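Local coordinates for core protein VP4 (Bluetongue virus, PDB 2JHP) that builds the cap on viral messenger RNA as a multifunctional RNA-capping enzyme and forms part of the inner capsid, at residues K178-S181 with M182-I186; D286-G289 with E290-A293. All blocks are in the same frame, centred on the assembly; numbering follows the deposited sequence.

Contact 1: K178-S181 with M182-I186; sequences KLVS and MLDYI. With GUN (guanine), chain D; SAH (S-adenosyl-L-homocysteine), chain C.
Lys-178 O accepts the backbone N-H of Met-182 at 2.9 Å, one of the i to i+4 bonds that hold this short helix, while the long lysine chain lies in a partly exposed place, where NZ makes a weak, long ion pair with Glu-335. Leu-179 uses its two branches separately: CD2 lies alongside Met-182 SD at 4.1 Å, and Leu-179 CD1 is 3.4 Å from SAH O, a carboxylate oxygen of S-adenosyl-L-homocysteine. Met-182 lies beside it because its CG is anti to the backbone N (chi1 -171°). An apolar branched leucine can thus touch both the thioether of Met-182 and the ligand.

Val-180 O takes the N-H of Asp-184 at 3.0 Å, and its branches pack on Arg-210 of helix 202-210, while Leu-183 and Asp-184 meet Phe-207. Ser-181 is small enough for this buried site; OG bonds to Asp-176 O, and O receives Tyr-185 N at 3.3 Å. The same oxygen lies obliquely by the Tyr-185 ring, 3.2 Å from CD2, and Met-182 O sits over the centre of one ring face.

Asp-184 divides its duties: OD2 pairs with Lys-383, whereas its backbone O accepts both N2 (3.0 Å) and N1 (3.2 Å) of guanine. Such a two-N-H grip suits guanine's Watson-Crick edge. The helix spans from the cofactor site at Leu-179 to the guanine pocket at Asp-184, consistent with a Rossmann-like methyltransferase domain.

Contact 2: D286-G289 with E290-A293; sequences DRLG and EEIA
Arg-287 folds back over its own helix to meet Glu-290, one turn on, with NH1 only 2.6 Å from OE2 in a salt bridge between two side chains that run side by side. Nearly eclipsed at chi2 (-9°) and bent again at chi3, the arginine brings its guanidinium edge to the carboxylate, whose plane is turned 64° from its own. Glu-290 reaches it with a chain extended beyond CG. The other carboxylate oxygen, OE1, is bound by the backbone N of Ile-319, so a buried acid has partners for both oxygens. Asp-286 completes the network: its CB lies above one guanidinium face, toward the rim, and OD2 is a long 3.7 Å from Arg-287 NH2, well out of the guanidinium plane, an attraction of charges alone. Asp-286 OD1 makes its salt bridge with Arg-308.

Leu-288 and Ile-292 make the apolar counterpart; the two side chains meet at a slant, CG of Leu-288 3.9 Å from CD1 of Ile-292, and branched aliphatic chains suit this side, which faces the sheet. Beneath them Ile-292 N bonds to Leu-288 O at 2.8 Å, almost straight at 177°. Ala-293 N bonds to Gly-289 O at 3.1 Å, and the small alanine side chain fits against Phe-262 and Ala-303. Glu-291, on the exposed side, lays its CG 3.1 Å from Arg-287 O.

Helix 280-295 packs on strands 260-264, through Leu-288 and Ile-292, and 302-308 of the sheet, and Arg-287 and Glu-290 also meet Cys-318 of strand 315-320.

How the contacts relate
From the N terminus, contact 1 (178-186) comes first, ahead of strand 192-196, and contact 2 (286-293) follows in the helix between strands 260-264 and 302-308. Each lies within one helix, its bonds spanning no more than a turn, and closes no loop, so the two stand in series, neither nesting nor crossing. The centres of contact 1 and contact 2 are about 20 Å apart. The mixed sheet of strands 192-196, 260-264, 302-308 and 335-341 links them: contact 1 reaches strand 335-341, contact 2 strands 260-264 and 302-308. Leu-179 touches the amino-acid end of S-adenosyl-L-homocysteine, while the Leu-288 side chain stays about 6 Å from the same ligand, near its adenine.

Contact 1: K178-S181 with M182-I186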
loop_
_atom_site.group_PDB
_atom_site.type_symbol
_atom_site.label_atom_id
_atom_site.label_comp_id
_atom_site.label_asym_id
_atom_site.label_seq_id
_atom_site.Cartn_x
_atom_site.Cartn_y
_atom_site.Cartn_z
ATOM N N LYS A 178 26.205 -0.862 -7.534
ATOM C CA LYS A 178 25.884 -2.183 -8.080
ATOM C C LYS A 178 25.852 -3.341 -7.079
ATOM O O LYS A 178 24.869 -4.098 -7.034
ATOM C CB LYS A 178 26.840 -2.473 -9.240
ATOM C CG LYS A 178 26.947 -3.894 -9.722
ATOM C CD LYS A 178 28.210 -4.014 -10.595
ATOM C CE LYS A 178 28.934 -5.345 -10.367
ATOM N NZ LYS A 178 30.334 -5.378 -10.880
ATOM N N LEU A 179 26.902 -3.458 -6.271
ATOM C CA LEU A 179 27.064 -4.611 -5.379
ATOM C C LEU A 179 26.229 -4.606 -4.086
ATOM O O LEU A 179 25.925 -5.681 -3.555
ATOM C CB LEU A 179 28.554 -4.894 -5.112
ATOM C CG LEU A 179 29.221 -5.694 -6.248
ATOM C CD1 LEU A 179 30.767 -5.623 -6.221
ATOM C CD2 LEU A 179 28.724 -7.155 -6.270
ATOM N N VAL A 180 25.860 -3.427 -3.580
ATOM C CA VAL A 180 24.872 -3.367 -2.489
ATOM C C VAL A 180 23.440 -3.436 -3.023
ATOM O O VAL A 180 22.537 -3.941 -2.352
ATOM C CB VAL A 180 25.085 -2.184 -1.446
ATOM C CG1 VAL A 180 26.216 -1.259 -1.835
ATOM C CG2 VAL A 180 23.793 -1.412 -1.178
ATOM N N SER A 181 23.252 -2.935 -4.236
ATOM C CA SER A 181 21.989 -3.056 -4.928
ATOM C C SER A 181 21.703 -4.523 -5.194
ATOM O O SER A 181 20.546 -4.952 -5.181
ATOM C CB SER A 181 22.031 -2.284 -6.242
ATOM O OG SER A 181 21.531 -0.984 -6.066
ATOM N N MET A 182 22.765 -5.290 -5.435
ATOM C CA MET A 182 22.627 -6.727 -5.672
ATOM C C MET A 182 21.928 -7.384 -4.477
ATOM O O MET A 182 20.856 -7.966 -4.637
ATOM C CB MET A 182 23.984 -7.370 -5.956
ATOM C CG MET A 182 23.926 -8.779 -6.408
ATOM S SD MET A 182 25.388 -9.562 -5.770
ATOM C CE MET A 182 25.515 -10.948 -6.851
ATOM N N LEU A 183 22.509 -7.230 -3.289
ATOM C CA LEU A 183 21.893 -7.689 -2.052
ATOM C C LEU A 183 20.493 -7.112 -1.856
ATOM O O LEU A 183 19.610 -7.811 -1.377
ATOM C CB LEU A 183 22.777 -7.374 -0.841
ATOM C CG LEU A 183 24.223 -7.904 -0.802
ATOM C CD1 LEU A 183 24.990 -7.217 0.301
ATOM C CD2 LEU A 183 24.300 -9.428 -0.651
ATOM N N ASP A 184 20.283 -5.861 -2.256
ATOM C CA ASP A 184 18.980 -5.207 -2.105
ATOM C C ASP A 184 17.789 -5.962 -2.676
ATOM O O ASP A 184 16.747 -6.043 -2.019
ATOM C CB ASP A 184 18.992 -3.813 -2.711
ATOM C CG ASP A 184 19.518 -2.782 -1.771
ATOM O OD1 ASP A 184 19.675 -3.091 -0.574
ATOM O OD2 ASP A 184 19.780 -1.654 -2.241
ATOM N N TYR A 185 17.920 -6.484 -3.903
ATOM C CA TYR A 185 16.823 -7.229 -4.509
ATOM C C TYR A 185 16.827 -8.742 -4.240
ATOM O O TYR A 185 15.798 -9.393 -4.377
ATOM C CB TYR A 185 16.730 -6.929 -5.997
ATOM C CG TYR A 185 17.858 -7.475 -6.827
ATOM C CD1 TYR A 185 17.899 -8.818 -7.190
ATOM C CD2 TYR A 185 18.872 -6.638 -7.286
ATOM C CE1 TYR A 185 18.937 -9.316 -7.963
ATOM C CE2 TYR A 185 19.901 -7.125 -8.061
ATOM C CZ TYR A 185 19.928 -8.465 -8.399
ATOM O OH TYR A 185 20.950 -8.955 -9.181
ATOM N N ILE A 186 17.968 -9.315 -3.887
ATOM C CA ILE A 186 18.001 -10.758 -3.663
ATOM C C ILE A 186 17.680 -11.135 -2.214
ATOM O O ILE A 186 17.071 -12.168 -1.979
ATOM C CB ILE A 186 19.336 -11.411 -4.145
ATOM C CG1 ILE A 186 19.181 -12.927 -4.365
ATOM C CG2 ILE A 186 20.479 -11.108 -3.173
ATOM C CD1 ILE A 186 18.298 -13.340 -5.541
HETATM N N9 GUN D . 12.423 -0.786 -3.929
HETATM C C8 GUN D . 11.686 -0.376 -2.893
HETATM N N7 GUN D . 12.038 -1.054 -1.799
HETATM C C5 GUN D . 13.007 -1.898 -2.136
HETATM C C6 GUN D . 13.737 -2.832 -1.407
HETATM O O6 GUN D . 13.527 -2.991 -0.203
HETATM N N1 GUN D . 14.719 -3.582 -2.076
HETATM C C2 GUN D . 14.913 -3.357 -3.460
HETATM N N2 GUN D . 15.823 -4.053 -4.116
HETATM N N3 GUN D . 14.192 -2.443 -4.136
HETATM C C4 GUN D . 13.254 -1.722 -3.499
HETATM N N SAH C . 31.918 -9.274 -3.582
HETATM C CA SAH C . 33.080 -8.330 -3.621
HETATM C CB SAH C . 33.661 -8.177 -5.029
HETATM C CG SAH C . 34.218 -9.473 -5.609
HETATM S SD SAH C . 36.018 -9.410 -5.741
HETATM C C SAH C . 32.685 -6.974 -3.045
HETATM O O SAH C . 31.512 -6.598 -3.050
HETATM O OXT SAH C . 33.534 -6.232 -2.549
HETATM C "C5'" SAH C . 36.182 -11.160 -6.145
HETATM C "C4'" SAH C . 36.798 -11.890 -4.965
HETATM O "O4'" SAH C . 36.689 -13.280 -5.129
HETATM C "C3'" SAH C . 38.281 -11.610 -4.792
HETATM O "O3'" SAH C . 38.423 -10.760 -3.682
HETATM C "C2'" SAH C . 38.920 -12.967 -4.544
HETATM O "O2'" SAH C . 39.658 -12.976 -3.346
HETATM C "C1'" SAH C . 37.724 -13.878 -4.381
HETATM N N9 SAH C . 37.884 -15.268 -4.835
HETATM C C8 SAH C . 38.555 -15.744 -5.930
HETATM N N7 SAH C . 38.399 -17.089 -5.967
HETATM C C5 SAH C . 37.632 -17.470 -4.924
HETATM C C6 SAH C . 37.165 -18.707 -4.490
HETATM N N6 SAH C . 37.472 -19.812 -5.160
HETATM N N1 SAH C . 36.381 -18.780 -3.351
HETATM C C2 SAH C . 36.062 -17.637 -2.653
HETATM N N3 SAH C . 36.527 -16.412 -3.095
HETATM C C4 SAH C . 37.298 -16.332 -4.207
#

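Contact 2: D286-G289 with E290-A293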
loop_
_atom_site.group_PDB
_atom_site.type_symbol
_atom_site.label_atom_id
_atom_site.label_comp_id
_atom_site.label_asym_id
_atom_site.label_seq_id
_atom_site.Cartn_x
_atom_site.Cartn_y
_atom_site.Cartn_z
ATOM N N ASP A 286 32.401 -18.718 -13.467
ATOM C CA ASP A 286 30.957 -18.507 -13.484
ATOM C C ASP A 286 30.244 -19.854 -13.564
ATOM O O ASP A 286 29.285 -20.087 -12.829
ATOM C CB ASP A 286 30.531 -17.599 -14.648
ATOM C CG ASP A 286 31.075 -16.163 -14.531
ATOM O OD1 ASP A 286 31.637 -15.782 -13.472
ATOM O OD2 ASP A 286 30.910 -15.409 -15.514
ATOM N N ARG A 287 30.735 -20.729 -14.444
ATOM C CA ARG A 287 30.212 -22.090 -14.604
ATOM C C ARG A 287 30.333 -22.925 -13.327
ATOM O O ARG A 287 29.483 -23.777 -13.069
ATOM C CB ARG A 287 30.924 -22.848 -15.751
ATOM C CG ARG A 287 30.512 -22.529 -17.210
ATOM C CD ARG A 287 29.262 -21.623 -17.339
ATOM N NE ARG A 287 29.638 -20.239 -17.642
ATOM C CZ ARG A 287 28.872 -19.176 -17.419
ATOM N NH1 ARG A 287 27.671 -19.317 -16.876
ATOM N NH2 ARG A 287 29.318 -17.963 -17.732
ATOM N N LEU A 288 31.398 -22.690 -12.554
ATOM C CA LEU A 288 31.657 -23.449 -11.326
ATOM C C LEU A 288 30.634 -23.123 -10.251
ATOM O O LEU A 288 30.085 -24.030 -9.622
ATOM C CB LEU A 288 33.065 -23.185 -10.784
ATOM C CG LEU A 288 33.448 -23.984 -9.532
ATOM C CD1 LEU A 288 33.383 -25.486 -9.827
ATOM C CD2 LEU A 288 34.832 -23.595 -8.995
ATOM N N GLY A 289 30.398 -21.824 -10.056
ATOM C CA GLY A 289 29.429 -21.321 -9.091
ATOM C C GLY A 289 28.054 -21.897 -9.321
ATOM O O GLY A 289 27.367 -22.273 -8.371
ATOM N N GLU A 290 27.675 -21.967 -10.596
ATOM C CA GLU A 290 26.419 -22.562 -11.032
ATOM C C GLU A 290 26.350 -24.050 -10.679
ATOM O O GLU A 290 25.361 -24.520 -10.106
ATOM C CB GLU A 290 26.243 -22.365 -12.544
ATOM C CG GLU A 290 25.951 -20.927 -12.972
ATOM C CD GLU A 290 26.001 -20.718 -14.485
ATOM O OE1 GLU A 290 26.072 -21.714 -15.248
ATOM O OE2 GLU A 290 25.978 -19.542 -14.913
ATOM N N GLU A 291 27.414 -24.774 -11.030
ATOM C CA GLU A 291 27.546 -26.207 -10.787
ATOM C C GLU A 291 27.505 -26.544 -9.297
ATOM O O GLU A 291 26.777 -27.436 -8.883
ATOM C CB GLU A 291 28.842 -26.712 -11.411
ATOM C CG GLU A 291 28.811 -26.761 -12.934
ATOM C CD GLU A 291 30.162 -27.092 -13.556
ATOM O OE1 GLU A 291 31.122 -27.418 -12.807
ATOM O OE2 GLU A 291 30.266 -27.027 -14.807
ATOM N N ILE A 292 28.278 -25.815 -8.495
ATOM C CA ILE A 292 28.236 -25.954 -7.037
ATOM C C ILE A 292 26.818 -25.745 -6.504
ATOM O O ILE A 292 26.344 -26.510 -5.658
ATOM C CB ILE A 292 29.259 -25.016 -6.349
ATOM C CG1 ILE A 292 30.673 -25.596 -6.534
ATOM C CG2 ILE A 292 28.929 -24.842 -4.867
ATOM C CD1 ILE A 292 31.819 -24.721 -6.052
ATOM N N ALA A 293 26.142 -24.727 -7.033
ATOM C CA ALA A 293 24.770 -24.418 -6.638
ATOM C C ALA A 293 23.810 -25.548 -7.025
ATOM O O ALA A 293 22.994 -25.976 -6.207
ATOM C CB ALA A 293 24.314 -23.065 -7.233
#